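Local coordinates for protein Cwp19 (Clostridioides difficile, PDB 5OQ3) that probably hydrolyses cell-wall peptidoglycan through the TIM-barrel glycoside hydrolase domain present here, and may also act as an amidase, at residues Y292-V306 and Q337-N350. Sequence-based numbering, arbitrary orientation. Where two conformers were deposited one is given.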
loop_
_atom_site.group_PDB
_atom_site.type_symbol
_atom_site.label_atom_id
_atom_site.label_comp_id
_atom_site.label_asym_id
_atom_site.label_seq_id
_atom_site.Cartn_x
_atom_site.Cartn_y
_atom_site.Cartn_z
ATOM N N TYR A 292 7.818 10.061 4.725
ATOM C CA TYR A 292 7.864 11.038 3.651
ATOM C C TYR A 292 8.128 12.439 4.185
ATOM O O TYR A 292 7.388 13.390 3.888
ATOM C CB TYR A 292 6.552 10.984 2.846
ATOM C CG TYR A 292 6.136 9.653 2.256
ATOM C CD1 TYR A 292 7.044 8.632 1.998
ATOM C CD2 TYR A 292 4.826 9.459 1.857
ATOM C CE1 TYR A 292 6.644 7.461 1.380
ATOM C CE2 TYR A 292 4.421 8.274 1.265
ATOM C CZ TYR A 292 5.347 7.285 0.995
ATOM O OH TYR A 292 4.971 6.113 0.390
ATOM N N TRP A 293 9.230 12.574 4.920
ATOM C CA TRP A 293 9.610 13.830 5.495
ATOM C C TRP A 293 11.130 13.990 5.375
ATOM O O TRP A 293 11.866 13.010 5.328
ATOM C CB TRP A 293 9.258 13.849 6.977
ATOM C CG TRP A 293 7.772 13.749 7.250
ATOM C CD1 TRP A 293 6.815 14.715 7.018
ATOM C CD2 TRP A 293 7.075 12.637 7.815
ATOM N NE1 TRP A 293 5.584 14.271 7.406
ATOM C CE2 TRP A 293 5.711 13.002 7.908
ATOM C CE3 TRP A 293 7.471 11.381 8.287
ATOM C CZ2 TRP A 293 4.752 12.156 8.449
ATOM C CZ3 TRP A 293 6.511 10.531 8.802
ATOM C CH2 TRP A 293 5.164 10.914 8.863
ATOM N N PRO A 294 11.615 15.232 5.389
ATOM C CA PRO A 294 13.050 15.500 5.453
ATOM C C PRO A 294 13.672 15.190 6.799
ATOM O O PRO A 294 13.018 15.233 7.849
ATOM C CB PRO A 294 13.167 17.004 5.179
ATOM C CG PRO A 294 11.837 17.423 4.726
ATOM C CD PRO A 294 10.845 16.475 5.274
ATOM N N ILE A 295 14.976 14.926 6.762
ATOM C CA ILE A 295 15.801 14.953 7.969
ATOM C C ILE A 295 15.714 16.335 8.597
ATOM O O ILE A 295 15.783 17.319 7.902
ATOM C CB ILE A 295 17.256 14.560 7.609
ATOM C CG1 ILE A 295 17.275 13.073 7.265
ATOM C CG2 ILE A 295 18.219 14.845 8.752
ATOM C CD1 ILE A 295 18.521 12.592 6.546
ATOM N N GLY A 296 15.531 16.386 9.900
ATOM C CA GLY A 296 15.472 17.661 10.659
ATOM C C GLY A 296 14.098 18.290 10.776
ATOM O O GLY A 296 13.965 19.345 11.382
ATOM N N LEU A 297 13.065 17.696 10.182
ATOM C CA LEU A 297 11.742 18.319 10.280
ATOM C C LEU A 297 11.245 18.114 11.698
ATOM O O LEU A 297 11.085 16.983 12.140
ATOM C CB LEU A 297 10.755 17.674 9.300
ATOM C CG LEU A 297 9.353 18.269 9.314
ATOM C CD1 LEU A 297 9.308 19.687 8.756
ATOM C CD2 LEU A 297 8.413 17.338 8.557
ATOM N N LYS A 298 10.938 19.202 12.393
ATOM C CA LYS A 298 10.631 19.137 13.826
ATOM C C LYS A 298 9.478 18.166 14.182
ATOM O O LYS A 298 9.618 17.317 15.088
ATOM C CB LYS A 298 10.360 20.540 14.377
ATOM C CG LYS A 298 10.095 20.561 15.876
ATOM C CD LYS A 298 9.929 21.983 16.398
ATOM C CE LYS A 298 10.020 22.005 17.913
ATOM N NZ LYS A 298 9.143 20.994 18.563
ATOM N N ALA A 299 8.358 18.285 13.465
ATOM C CA ALA A 299 7.156 17.466 13.754
ATOM C C ALA A 299 7.322 16.007 13.427
ATOM O O ALA A 299 6.585 15.186 13.998
ATOM C CB ALA A 299 5.953 17.970 12.976
ATOM N N ALA A 300 8.197 15.670 12.472
ATOM C CA ALA A 300 8.278 14.303 11.989
ATOM C C ALA A 300 9.664 14.086 11.352
ATOM O O ALA A 300 9.817 14.073 10.113
ATOM C CB ALA A 300 7.168 14.003 10.992
ATOM N N ASP A 301 10.671 14.025 12.226
ATOM C CA ASP A 301 12.062 14.038 11.812
ATOM C C ASP A 301 12.427 12.674 11.281
ATOM O O ASP A 301 12.440 11.690 12.009
ATOM C CB ASP A 301 12.929 14.425 13.000
ATOM C CG ASP A 301 14.418 14.629 12.624
ATOM O OD1 ASP A 301 14.876 14.128 11.575
ATOM O OD2 ASP A 301 15.108 15.345 13.344
ATOM N N TYR A 302 12.701 12.626 9.988
ATOM C CA TYR A 302 13.128 11.394 9.368
ATOM C C TYR A 302 14.191 10.639 10.174
ATOM O O TYR A 302 14.126 9.409 10.335
ATOM C CB TYR A 302 13.660 11.673 7.953
ATOM C CG TYR A 302 14.060 10.433 7.171
ATOM C CD1 TYR A 302 15.351 9.863 7.300
ATOM C CD2 TYR A 302 13.168 9.811 6.287
ATOM C CE1 TYR A 302 15.718 8.742 6.564
ATOM C CE2 TYR A 302 13.531 8.685 5.579
ATOM C CZ TYR A 302 14.799 8.159 5.703
ATOM O OH TYR A 302 15.126 7.063 4.977
ATOM N N SER A 303 15.187 11.340 10.660
ATOM C CA SER A 303 16.268 10.671 11.372
ATOM C C SER A 303 15.775 10.014 12.685
ATOM O O SER A 303 16.265 8.940 13.055
ATOM C CB SER A 303 17.431 11.636 11.606
ATOM O OG SER A 303 17.147 12.555 12.630
ATOM N N LYS A 304 14.826 10.629 13.374
ATOM C CA LYS A 304 14.264 10.048 14.599
ATOM C C LYS A 304 13.395 8.857 14.256
ATOM O O LYS A 304 13.421 7.820 14.945
ATOM C CB LYS A 304 13.435 11.095 15.368
ATOM C CG LYS A 304 14.307 12.212 15.931
ATOM C CD LYS A 304 13.510 13.146 16.826
ATOM C CE LYS A 304 14.427 14.147 17.500
ATOM N NZ LYS A 304 13.625 15.237 18.097
ATOM N N LEU A 305 12.646 8.975 13.164
ATOM C CA LEU A 305 11.747 7.905 12.800
ATOM C C LEU A 305 12.450 6.657 12.297
ATOM O O LEU A 305 11.988 5.540 12.598
ATOM C CB LEU A 305 10.696 8.432 11.823
ATOM C CG LEU A 305 9.599 9.271 12.524
ATOM C CD1 LEU A 305 8.878 10.172 11.526
ATOM C CD2 LEU A 305 8.649 8.352 13.302
ATOM N N VAL A 306 13.533 6.782 11.533
ATOM C CA VAL A 306 14.238 5.565 11.118
ATOM C C VAL A 306 14.713 4.782 12.353
ATOM O O VAL A 306 14.611 3.566 12.385
ATOM C CB VAL A 306 15.378 5.809 10.102
ATOM C CG1 VAL A 306 14.856 6.203 8.738
ATOM C CG2 VAL A 306 16.418 6.771 10.593
ATOM N N GLN A 337 9.356 21.112 1.141
ATOM C CA GLN A 337 10.102 19.896 1.499
ATOM C C GLN A 337 10.652 19.203 0.268
ATOM O O GLN A 337 9.917 18.979 -0.730
ATOM C CB GLN A 337 9.215 18.943 2.287
ATOM C CG GLN A 337 8.794 19.485 3.642
ATOM C CD GLN A 337 7.879 18.552 4.388
ATOM O OE1 GLN A 337 7.759 17.373 4.055
ATOM N NE2 GLN A 337 7.236 19.065 5.417
ATOM N N ASN A 338 11.940 18.871 0.325
ATOM C CA ASN A 338 12.607 18.267 -0.807
ATOM C C ASN A 338 13.328 17.059 -0.340
ATOM O O ASN A 338 14.460 17.132 0.093
ATOM C CB ASN A 338 13.564 19.268 -1.477
ATOM C CG ASN A 338 14.019 18.797 -2.847
ATOM O OD1 ASN A 338 13.987 17.599 -3.129
ATOM N ND2 ASN A 338 14.417 19.725 -3.713
ATOM N N ILE A 339 12.652 15.922 -0.489
ATOM C CA ILE A 339 13.228 14.630 -0.132
ATOM C C ILE A 339 14.145 14.114 -1.237
ATOM O O ILE A 339 15.217 13.568 -0.953
ATOM C CB ILE A 339 12.138 13.627 0.205
ATOM C CG1 ILE A 339 11.471 14.044 1.516
ATOM C CG2 ILE A 339 12.723 12.239 0.338
ATOM C CD1 ILE A 339 10.243 13.271 1.866
ATOM N N ALA A 340 13.750 14.284 -2.494
ATOM C CA ALA A 340 14.551 13.786 -3.601
ATOM C C ALA A 340 16.001 14.316 -3.521
ATOM O O ALA A 340 16.944 13.559 -3.696
ATOM C CB ALA A 340 13.925 14.188 -4.920
ATOM N N LYS A 341 16.163 15.607 -3.225
ATOM C CA LYS A 341 17.483 16.214 -3.152
ATOM C C LYS A 341 18.387 15.602 -2.087
ATOM O O LYS A 341 19.626 15.662 -2.212
ATOM C CB LYS A 341 17.329 17.731 -2.928
ATOM C CG LYS A 341 18.602 18.512 -2.945
ATOM C CD LYS A 341 18.291 19.988 -2.899
ATOM C CE LYS A 341 17.832 20.460 -1.529
ATOM N NZ LYS A 341 18.160 21.912 -1.364
ATOM N N GLU A 342 17.776 14.966 -1.075
ATOM C CA GLU A 342 18.544 14.367 0.019
ATOM C C GLU A 342 18.407 12.891 0.070
ATOM O O GLU A 342 18.692 12.287 1.111
ATOM C CB GLU A 342 18.189 14.981 1.365
ATOM C CG GLU A 342 16.764 14.818 1.841
ATOM C CD GLU A 342 16.548 15.434 3.210
ATOM O OE1 GLU A 342 16.112 14.723 4.128
ATOM O OE2 GLU A 342 16.812 16.658 3.370
ATOM N N ILE A 343 18.054 12.277 -1.049
ATOM C CA ILE A 343 17.808 10.846 -0.964
ATOM C C ILE A 343 19.091 10.057 -0.649
ATOM O O ILE A 343 19.034 9.049 0.051
ATOM C CB ILE A 343 17.113 10.326 -2.244
ATOM C CG1 ILE A 343 16.526 8.904 -2.041
ATOM C CG2 ILE A 343 18.041 10.300 -3.436
ATOM C CD1 ILE A 343 15.561 8.744 -0.870
ATOM N N VAL A 344 20.239 10.479 -1.152
ATOM C CA VAL A 344 21.475 9.770 -0.816
ATOM C C VAL A 344 21.728 9.839 0.696
ATOM O O VAL A 344 22.087 8.856 1.331
ATOM C CB VAL A 344 22.670 10.308 -1.639
ATOM C CG1 VAL A 344 23.964 9.713 -1.110
ATOM C CG2 VAL A 344 22.482 9.947 -3.110
ATOM N N GLN A 345 21.560 11.009 1.271
ATOM C CA GLN A 345 21.691 11.174 2.717
ATOM C C GLN A 345 20.720 10.268 3.495
ATOM O O GLN A 345 21.110 9.639 4.499
ATOM C CB GLN A 345 21.470 12.643 3.083
ATOM C CG GLN A 345 21.683 12.950 4.550
ATOM C CD GLN A 345 21.380 14.383 4.926
ATOM O OE1 GLN A 345 20.998 15.177 4.082
ATOM N NE2 GLN A 345 21.486 14.694 6.217
ATOM N N GLN A 346 19.461 10.210 3.070
ATOM C CA GLN A 346 18.509 9.346 3.737
ATOM C C GLN A 346 18.902 7.894 3.669
ATOM O O GLN A 346 18.865 7.217 4.694
ATOM C CB GLN A 346 17.090 9.591 3.193
ATOM C CG GLN A 346 16.518 10.955 3.479
ATOM C CD GLN A 346 14.990 11.011 3.356
ATOM O OE1 GLN A 346 14.343 10.115 2.792
ATOM N NE2 GLN A 346 14.417 12.124 3.810
ATOM N N VAL A 347 19.238 7.377 2.493
ATOM C CA VAL A 347 19.529 5.969 2.392
ATOM C C VAL A 347 20.853 5.623 3.074
ATOM O O VAL A 347 20.983 4.577 3.677
ATOM C CB VAL A 347 19.499 5.492 0.923
ATOM C CG1 VAL A 347 19.957 4.054 0.793
ATOM C CG2 VAL A 347 18.077 5.607 0.368
ATOM N N THR A 348 21.815 6.539 3.055
ATOM C CA THR A 348 23.058 6.343 3.805
ATOM C C THR A 348 22.768 6.162 5.311
ATOM O O THR A 348 23.323 5.280 5.975
ATOM C CB THR A 348 24.022 7.499 3.538
ATOM O OG1 THR A 348 24.335 7.556 2.143
ATOM C CG2 THR A 348 25.321 7.352 4.336
ATOM N N LEU A 349 21.857 6.967 5.845
ATOM C CA LEU A 349 21.452 6.825 7.231
ATOM C C LEU A 349 20.768 5.482 7.457
ATOM O O LEU A 349 21.059 4.809 8.457
ATOM C CB LEU A 349 20.563 7.989 7.629
ATOM C CG LEU A 349 20.099 7.991 9.092
ATOM C CD1 LEU A 349 21.289 8.055 10.063
ATOM C CD2 LEU A 349 19.083 9.093 9.337
ATOM N N ASN A 350 19.836 5.108 6.572
ATOM C CA ASN A 350 19.152 3.847 6.723
ATOM C C ASN A 350 20.144 2.724 6.894
ATOM O O ASN A 350 19.914 1.786 7.653
ATOM C CB ASN A 350 18.329 3.486 5.479
ATOM C CG ASN A 350 17.169 4.419 5.217
ATOM O OD1 ASN A 350 16.858 5.316 6.027
ATOM N ND2 ASN A 350 16.565 4.255 4.035
HETATM O O HOH W 1 16.890 17.921 5.571
#
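Glu342 OE1 accepts from Ile295 N on its syn lone pair, at 2.9 Å and nearly straight. Gln346 NE2 reaches the same oxygen from the anti side, so OE1 is gripped twice, while a water donates to both Glu342 OE2 and Ile295 O. Gln346 NE2 also makes a weak bond of 3.1 Å to Trp293 O. Nearer the C-terminal end of 343-350, Tyr302 OH donates to Asn350 OD1 at 2.7 Å, in the carbonyl plane and on a lone pair; Gln324 of strand 319-324 bonds to both Tyr302 OH and Asn350 ND2, fixing this buried pair from the barrel side.

The Gln346 amide lies flat over one face of the Tyr302 ring, the planes 17° apart and Gln346 CD 3.5 Å above the ring plane. With its CG anti to the backbone N (chi1 -176°), Tyr302 sends its ring across to the other helix, with one face against this amide.

Apolar packing flanks these bonds. Leu349 CD2 touches both Ser303 CB and Val306 CG2, 3.8 Å from each, and Ile295 CD1 rests against the amide end of Gln345. At the opposite end Pro294 CG meets the aliphatic part of Gln337, whose OE1 is hydrogen-bonded by Lys328.

On the loop side, Asp301 caps helix 302-313 by accepting from Ser303 N, and its OD1 also takes Gly296 N, tying the type II turn 294-297 to the helix start. The axes of 302-306 and 343-350 approach to 10.7 Å and run at 26° to each other. They belong to successive outer helices following strands 286-287 and 319-324, packed in the near-parallel manner of a (beta/alpha)8 TIM barrel.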